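Local coordinates for protein FACT complex subunit (Chaetomium thermophilum var. thermophilum, PDB 4KHB) that provides the dimerisation domain of the FACT subunit Spt16, which pairs with Pob3 in a complex that probably acts as a histone chaperone reorganising nucleosomes, at residues Glu62-Gln75 with Phe92-Tyr106. Numbering follows the deposited sequence.
Sequences EWSFLRINFLSPGQ and FVRSLTFRSTDGDRY
S64 N donates to S100 O over 2.6 Å, nearly straight at 171°, and S100 N returns a bond to S64 O; this reciprocal pair opens an antiparallel ladder whose two faces carry different chemistry. L66 with F98 and I68 with L96 repeat the exchange, the return bond from L96 N being weak, and F70 N closes the run on R94 O at 2.7 Å. On the face bearing F65, R67 and N69, T97 CG2 meets the F65 ring at its edge. Beyond it the guanidinium of R99 lies flat on the W63 indole, planes 10° apart, with CZ 3.6 Å from the centroid of the six-membered ring of W63. R99 reaches there because CG sits between its backbone N and carbonyl carbon (chi1 78°) and the chain then runs extended; R99 NE also hydrogen-bonds Q177 of the POB3N chain. T101 CG2 covers the opposite indole face, 4.1 Å from the same W63 centroid, so the ring is sandwiched. Replacing W63 by an alanine would probably cost T101 its methyl contact and R99 its cation-pi partner, leaving the guanidinium held from the POB3N side alone. At the far end P73 CD sits over the centre of the F92 ring, while R94 NH2 hydrogen-bonds a lone pair of P73 O at 2.9 Å, fastening the type II turn S72-Q75 to the strand; R94 NH1 adds a salt bridge to E147 of the POB3N chain. On the face bearing L66 and I68, L66 CB makes a CH-pi contact over the Y106 ring. Strand 63-70 is central in one three-stranded sheet of this PH-like domain, between strand 52-60 and strand 91-100, which carries the sheet on into POB3N, while helix 103-121 packs against L66 through I109 and A110.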
loop_
_atom_site.group_PDB
_atom_site.type_symbol
_atom_site.label_atom_id
_atom_site.label_comp_id
_atom_site.label_asym_id
_atom_site.label_seq_id
_atom_site.Cartn_x
_atom_site.Cartn_y
_atom_site.Cartn_z
ATOM N N GLU A 62 7.260 1.216 -25.043
ATOM C CA GLU A 62 7.463 2.525 -24.433
ATOM C C GLU A 62 7.486 2.432 -22.911
ATOM O O GLU A 62 7.722 3.427 -22.224
ATOM C CB GLU A 62 6.386 3.509 -24.898
ATOM C CG GLU A 62 6.520 3.945 -26.359
ATOM C CD GLU A 62 7.716 4.856 -26.609
ATOM O OE1 GLU A 62 8.872 4.399 -26.471
ATOM O OE2 GLU A 62 7.497 6.036 -26.954
ATOM N N TRP A 63 7.239 1.234 -22.388
ATOM C CA TRP A 63 7.222 1.015 -20.947
ATOM C C TRP A 63 8.531 0.393 -20.467
ATOM O O TRP A 63 9.071 -0.511 -21.109
ATOM C CB TRP A 63 6.046 0.115 -20.550
ATOM C CG TRP A 63 4.698 0.721 -20.798
ATOM C CD1 TRP A 63 3.842 0.433 -21.821
ATOM C CD2 TRP A 63 4.043 1.713 -19.996
ATOM N NE1 TRP A 63 2.699 1.190 -21.709
ATOM C CE2 TRP A 63 2.799 1.984 -20.597
ATOM C CE3 TRP A 63 4.393 2.401 -18.830
ATOM C CZ2 TRP A 63 1.902 2.914 -20.070
ATOM C CZ3 TRP A 63 3.502 3.323 -18.311
ATOM C CH2 TRP A 63 2.272 3.570 -18.929
ATOM N N SER A 64 9.033 0.872 -19.333
ATOM C CA SER A 64 10.181 0.250 -18.687
ATOM C C SER A 64 9.715 -0.462 -17.426
ATOM O O SER A 64 8.739 -0.049 -16.801
ATOM C CB SER A 64 11.244 1.297 -18.352
ATOM O OG SER A 64 11.767 1.876 -19.535
ATOM N N PHE A 65 10.417 -1.522 -17.042
ATOM C CA PHE A 65 9.989 -2.325 -15.902
ATOM C C PHE A 65 11.071 -2.492 -14.844
ATOM O O PHE A 65 12.228 -2.777 -15.155
ATOM C CB PHE A 65 9.500 -3.699 -16.373
ATOM C CG PHE A 65 8.210 -3.657 -17.142
ATOM C CD1 PHE A 65 8.196 -3.364 -18.499
ATOM C CD2 PHE A 65 7.009 -3.925 -16.504
ATOM C CE1 PHE A 65 7.000 -3.331 -19.202
ATOM C CE2 PHE A 65 5.813 -3.896 -17.200
ATOM C CZ PHE A 65 5.809 -3.597 -18.551
ATOM N N LEU A 66 10.677 -2.309 -13.588
ATOM C CA LEU A 66 11.569 -2.512 -12.454
ATOM C C LEU A 66 11.094 -3.690 -11.621
ATOM O O LEU A 66 10.033 -3.624 -10.995
ATOM C CB LEU A 66 11.618 -1.260 -11.578
ATOM C CG LEU A 66 12.782 -1.220 -10.586
ATOM C CD1 LEU A 66 14.114 -1.078 -11.302
ATOM C CD2 LEU A 66 12.587 -0.110 -9.572
ATOM N N ARG A 67 11.863 -4.773 -11.618
ATOM C CA ARG A 67 11.526 -5.910 -10.770
ATOM C C ARG A 67 12.477 -6.055 -9.594
ATOM O O ARG A 67 13.690 -6.197 -9.770
ATOM C CB ARG A 67 11.461 -7.212 -11.568
ATOM C CG ARG A 67 11.635 -8.452 -10.704
ATOM C CD ARG A 67 10.673 -9.547 -11.106
ATOM N NE ARG A 67 11.340 -10.627 -11.825
ATOM C CZ ARG A 67 10.986 -11.905 -11.747
ATOM N NH1 ARG A 67 9.979 -12.269 -10.963
ATOM N NH2 ARG A 67 11.645 -12.822 -12.442
ATOM N N ILE A 68 11.912 -6.000 -8.392
ATOM C CA ILE A 68 12.683 -6.197 -7.176
ATOM C C ILE A 68 12.403 -7.583 -6.596
ATOM O O ILE A 68 11.258 -7.899 -6.258
ATOM C CB ILE A 68 12.346 -5.115 -6.133
ATOM C CG1 ILE A 68 12.660 -3.723 -6.694
ATOM C CG2 ILE A 68 13.115 -5.357 -4.846
ATOM C CD1 ILE A 68 11.960 -2.588 -5.973
ATOM N N ASN A 69 13.441 -8.408 -6.488
ATOM C CA ASN A 69 13.310 -9.728 -5.873
ATOM C C ASN A 69 13.788 -9.719 -4.429
ATOM O O ASN A 69 14.828 -9.139 -4.111
ATOM C CB ASN A 69 14.047 -10.806 -6.679
ATOM C CG ASN A 69 13.442 -11.023 -8.054
ATOM O OD1 ASN A 69 12.359 -11.595 -8.182
ATOM N ND2 ASN A 69 14.142 -10.578 -9.088
ATOM N N PHE A 70 13.021 -10.362 -3.555
ATOM C CA PHE A 70 13.330 -10.355 -2.133
ATOM C C PHE A 70 13.937 -11.678 -1.670
ATOM O O PHE A 70 13.790 -12.703 -2.337
ATOM C CB PHE A 70 12.053 -10.062 -1.347
ATOM C CG PHE A 70 11.486 -8.696 -1.606
ATOM C CD1 PHE A 70 11.911 -7.611 -0.862
ATOM C CD2 PHE A 70 10.528 -8.497 -2.591
ATOM C CE1 PHE A 70 11.396 -6.348 -1.087
ATOM C CE2 PHE A 70 10.008 -7.234 -2.825
ATOM C CZ PHE A 70 10.442 -6.160 -2.072
ATOM N N LEU A 71 14.607 -11.656 -0.521
ATOM C CA LEU A 71 15.156 -12.876 0.059
ATOM C C LEU A 71 14.077 -13.662 0.794
ATOM O O LEU A 71 13.394 -13.133 1.675
ATOM C CB LEU A 71 16.327 -12.552 0.991
ATOM C CG LEU A 71 17.529 -11.920 0.288
ATOM C CD1 LEU A 71 18.482 -11.272 1.279
ATOM C CD2 LEU A 71 18.249 -12.963 -0.544
ATOM N N SER A 72 13.923 -14.924 0.407
ATOM C CA SER A 72 12.901 -15.799 0.962
ATOM C C SER A 72 13.385 -17.235 0.845
ATOM O O SER A 72 14.314 -17.513 0.084
ATOM C CB SER A 72 11.584 -15.624 0.199
ATOM O OG SER A 72 11.820 -15.212 -1.137
ATOM N N PRO A 73 12.777 -18.147 1.617
ATOM C CA PRO A 73 13.069 -19.574 1.453
ATOM C C PRO A 73 12.915 -20.002 -0.005
ATOM O O PRO A 73 11.853 -19.807 -0.599
ATOM C CB PRO A 73 12.005 -20.246 2.321
ATOM C CG PRO A 73 11.686 -19.242 3.380
ATOM C CD PRO A 73 11.978 -17.872 2.826
ATOM N N GLY A 74 13.975 -20.576 -0.567
ATOM C CA GLY A 74 14.019 -20.886 -1.984
ATOM C C GLY A 74 14.651 -19.790 -2.825
ATOM O O GLY A 74 15.189 -20.062 -3.898
ATOM N N GLN A 75 14.577 -18.550 -2.353
ATOM C CA GLN A 75 15.144 -17.427 -3.092
ATOM C C GLN A 75 16.243 -16.722 -2.298
ATOM O O GLN A 75 16.891 -17.324 -1.440
ATOM C CB GLN A 75 14.042 -16.437 -3.481
ATOM C CG GLN A 75 14.338 -15.662 -4.758
ATOM C CD GLN A 75 13.221 -14.713 -5.143
ATOM O OE1 GLN A 75 13.294 -13.511 -4.894
ATOM N NE2 GLN A 75 12.180 -15.251 -5.766
ATOM N N PHE A 92 6.163 -14.756 2.920
ATOM C CA PHE A 92 7.141 -13.774 2.462
ATOM C C PHE A 92 6.627 -13.030 1.234
ATOM O O PHE A 92 5.879 -13.593 0.429
ATOM C CB PHE A 92 8.470 -14.460 2.113
ATOM C CG PHE A 92 9.309 -14.830 3.310
ATOM C CD1 PHE A 92 8.974 -15.912 4.115
ATOM C CD2 PHE A 92 10.458 -14.106 3.606
ATOM C CE1 PHE A 92 9.761 -16.249 5.211
ATOM C CE2 PHE A 92 11.250 -14.439 4.693
ATOM C CZ PHE A 92 10.900 -15.512 5.496
ATOM N N VAL A 93 7.023 -11.769 1.091
ATOM C CA VAL A 93 6.891 -11.085 -0.187
ATOM C C VAL A 93 8.094 -11.539 -1.000
ATOM O O VAL A 93 9.232 -11.335 -0.572
ATOM C CB VAL A 93 6.907 -9.546 -0.024
ATOM C CG1 VAL A 93 6.725 -8.858 -1.368
ATOM C CG2 VAL A 93 5.832 -9.098 0.952
ATOM N N ARG A 94 7.854 -12.159 -2.156
ATOM C CA ARG A 94 8.946 -12.695 -2.965
ATOM C C ARG A 94 9.437 -11.659 -3.967
ATOM O O ARG A 94 10.644 -11.463 -4.133
ATOM C CB ARG A 94 8.506 -13.957 -3.716
ATOM C CG ARG A 94 9.528 -15.088 -3.687
ATOM C CD ARG A 94 8.875 -16.430 -3.423
ATOM N NE ARG A 94 9.843 -17.478 -3.101
ATOM C CZ ARG A 94 9.738 -18.732 -3.528
ATOM N NH1 ARG A 94 8.738 -19.072 -4.331
ATOM N NH2 ARG A 94 10.651 -19.637 -3.195
ATOM N N SER A 95 8.491 -10.997 -4.632
ATOM C CA SER A 95 8.826 -9.963 -5.604
ATOM C C SER A 95 7.645 -9.048 -5.908
ATOM O O SER A 95 6.489 -9.398 -5.653
ATOM C CB SER A 95 9.325 -10.595 -6.906
ATOM O OG SER A 95 8.270 -11.254 -7.588
ATOM N N LEU A 96 7.951 -7.871 -6.446
ATOM C CA LEU A 96 6.938 -6.982 -7.007
ATOM C C LEU A 96 7.495 -6.254 -8.230
ATOM O O LEU A 96 8.699 -5.992 -8.313
ATOM C CB LEU A 96 6.397 -6.002 -5.960
ATOM C CG LEU A 96 7.328 -5.395 -4.915
ATOM C CD1 LEU A 96 8.149 -4.282 -5.523
ATOM C CD2 LEU A 96 6.523 -4.892 -3.726
ATOM N N THR A 97 6.616 -5.924 -9.171
ATOM C CA THR A 97 7.033 -5.281 -10.413
ATOM C C THR A 97 6.299 -3.965 -10.654
ATOM O O THR A 97 5.074 -3.888 -10.524
ATOM C CB THR A 97 6.836 -6.224 -11.630
ATOM O OG1 THR A 97 7.745 -7.330 -11.540
ATOM C CG2 THR A 97 7.080 -5.488 -12.941
ATOM N N PHE A 98 7.059 -2.927 -10.985
ATOM C CA PHE A 98 6.484 -1.643 -11.363
ATOM C C PHE A 98 6.770 -1.374 -12.831
ATOM O O PHE A 98 7.696 -1.954 -13.409
ATOM C CB PHE A 98 7.061 -0.499 -10.526
ATOM C CG PHE A 98 6.688 -0.543 -9.074
ATOM C CD1 PHE A 98 7.490 -1.198 -8.151
ATOM C CD2 PHE A 98 5.543 0.102 -8.626
ATOM C CE1 PHE A 98 7.147 -1.223 -6.811
ATOM C CE2 PHE A 98 5.192 0.080 -7.288
ATOM C CZ PHE A 98 5.996 -0.585 -6.378
ATOM N N ARG A 99 5.973 -0.498 -13.432
ATOM C CA ARG A 99 6.216 -0.066 -14.800
ATOM C C ARG A 99 6.168 1.455 -14.888
ATOM O O ARG A 99 5.400 2.106 -14.171
ATOM C CB ARG A 99 5.224 -0.706 -15.781
ATOM C CG ARG A 99 3.843 -0.072 -15.780
ATOM C CD ARG A 99 3.008 -0.559 -16.952
ATOM N NE ARG A 99 1.844 0.295 -17.163
ATOM C CZ ARG A 99 0.982 0.149 -18.162
ATOM N NH1 ARG A 99 1.145 -0.823 -19.050
ATOM N NH2 ARG A 99 -0.042 0.980 -18.278
ATOM N N SER A 100 7.004 2.019 -15.754
ATOM C CA SER A 100 6.988 3.455 -16.009
ATOM C C SER A 100 7.542 3.765 -17.392
ATOM O O SER A 100 8.098 2.891 -18.061
ATOM C CB SER A 100 7.790 4.201 -14.938
ATOM O OG SER A 100 7.927 5.571 -15.267
ATOM N N THR A 101 7.381 5.013 -17.820
ATOM C CA THR A 101 7.928 5.462 -19.097
ATOM C C THR A 101 9.323 6.066 -18.932
ATOM O O THR A 101 10.045 6.258 -19.912
ATOM C CB THR A 101 6.988 6.466 -19.803
ATOM O OG1 THR A 101 6.688 7.555 -18.919
ATOM C CG2 THR A 101 5.689 5.779 -20.204
ATOM N N ASP A 102 9.699 6.355 -17.688
ATOM C CA ASP A 102 11.021 6.908 -17.399
ATOM C C ASP A 102 12.067 5.796 -17.368
ATOM O O ASP A 102 12.392 5.265 -16.304
ATOM C CB ASP A 102 11.021 7.674 -16.068
ATOM C CG ASP A 102 9.774 8.518 -15.875
ATOM O OD1 ASP A 102 9.153 8.909 -16.886
ATOM O OD2 ASP A 102 9.419 8.796 -14.709
ATOM N N GLY A 103 12.582 5.444 -18.545
ATOM C CA GLY A 103 13.577 4.392 -18.664
ATOM C C GLY A 103 14.892 4.680 -17.968
ATOM O O GLY A 103 15.528 3.772 -17.428
ATOM N N ASP A 104 15.304 5.943 -17.981
ATOM C CA ASP A 104 16.557 6.342 -17.349
ATOM C C ASP A 104 16.441 6.388 -15.831
ATOM O O ASP A 104 17.399 6.087 -15.120
ATOM C CB ASP A 104 17.041 7.690 -17.893
ATOM C CG ASP A 104 17.625 7.582 -19.290
ATOM O OD1 ASP A 104 17.430 6.537 -19.945
ATOM O OD2 ASP A 104 18.281 8.550 -19.728
ATOM N N ARG A 105 15.267 6.770 -15.336
ATOM C CA ARG A 105 15.037 6.792 -13.896
ATOM C C ARG A 105 15.108 5.385 -13.313
ATOM O O ARG A 105 15.720 5.174 -12.268
ATOM C CB ARG A 105 13.691 7.446 -13.563
ATOM C CG ARG A 105 13.490 7.727 -12.076
ATOM C CD ARG A 105 12.316 8.665 -11.832
ATOM N NE ARG A 105 11.068 8.126 -12.365
ATOM C CZ ARG A 105 10.214 7.384 -11.667
ATOM N NH1 ARG A 105 10.470 7.088 -10.401
ATOM N NH2 ARG A 105 9.106 6.934 -12.239
ATOM N N TYR A 106 14.495 4.421 -13.997
ATOM C CA TYR A 106 14.492 3.038 -13.524
ATOM C C TYR A 106 15.880 2.411 -13.614
ATOM O O TYR A 106 16.225 1.529 -12.825
ATOM C CB TYR A 106 13.462 2.193 -14.286
ATOM C CG TYR A 106 12.062 2.260 -13.709
ATOM C CD1 TYR A 106 11.755 3.139 -12.678
ATOM C CD2 TYR A 106 11.055 1.424 -14.176
ATOM C CE1 TYR A 106 10.485 3.200 -12.142
ATOM C CE2 TYR A 106 9.777 1.475 -13.643
ATOM C CZ TYR A 106 9.502 2.366 -12.626
ATOM O OH TYR A 106 8.238 2.433 -12.086
#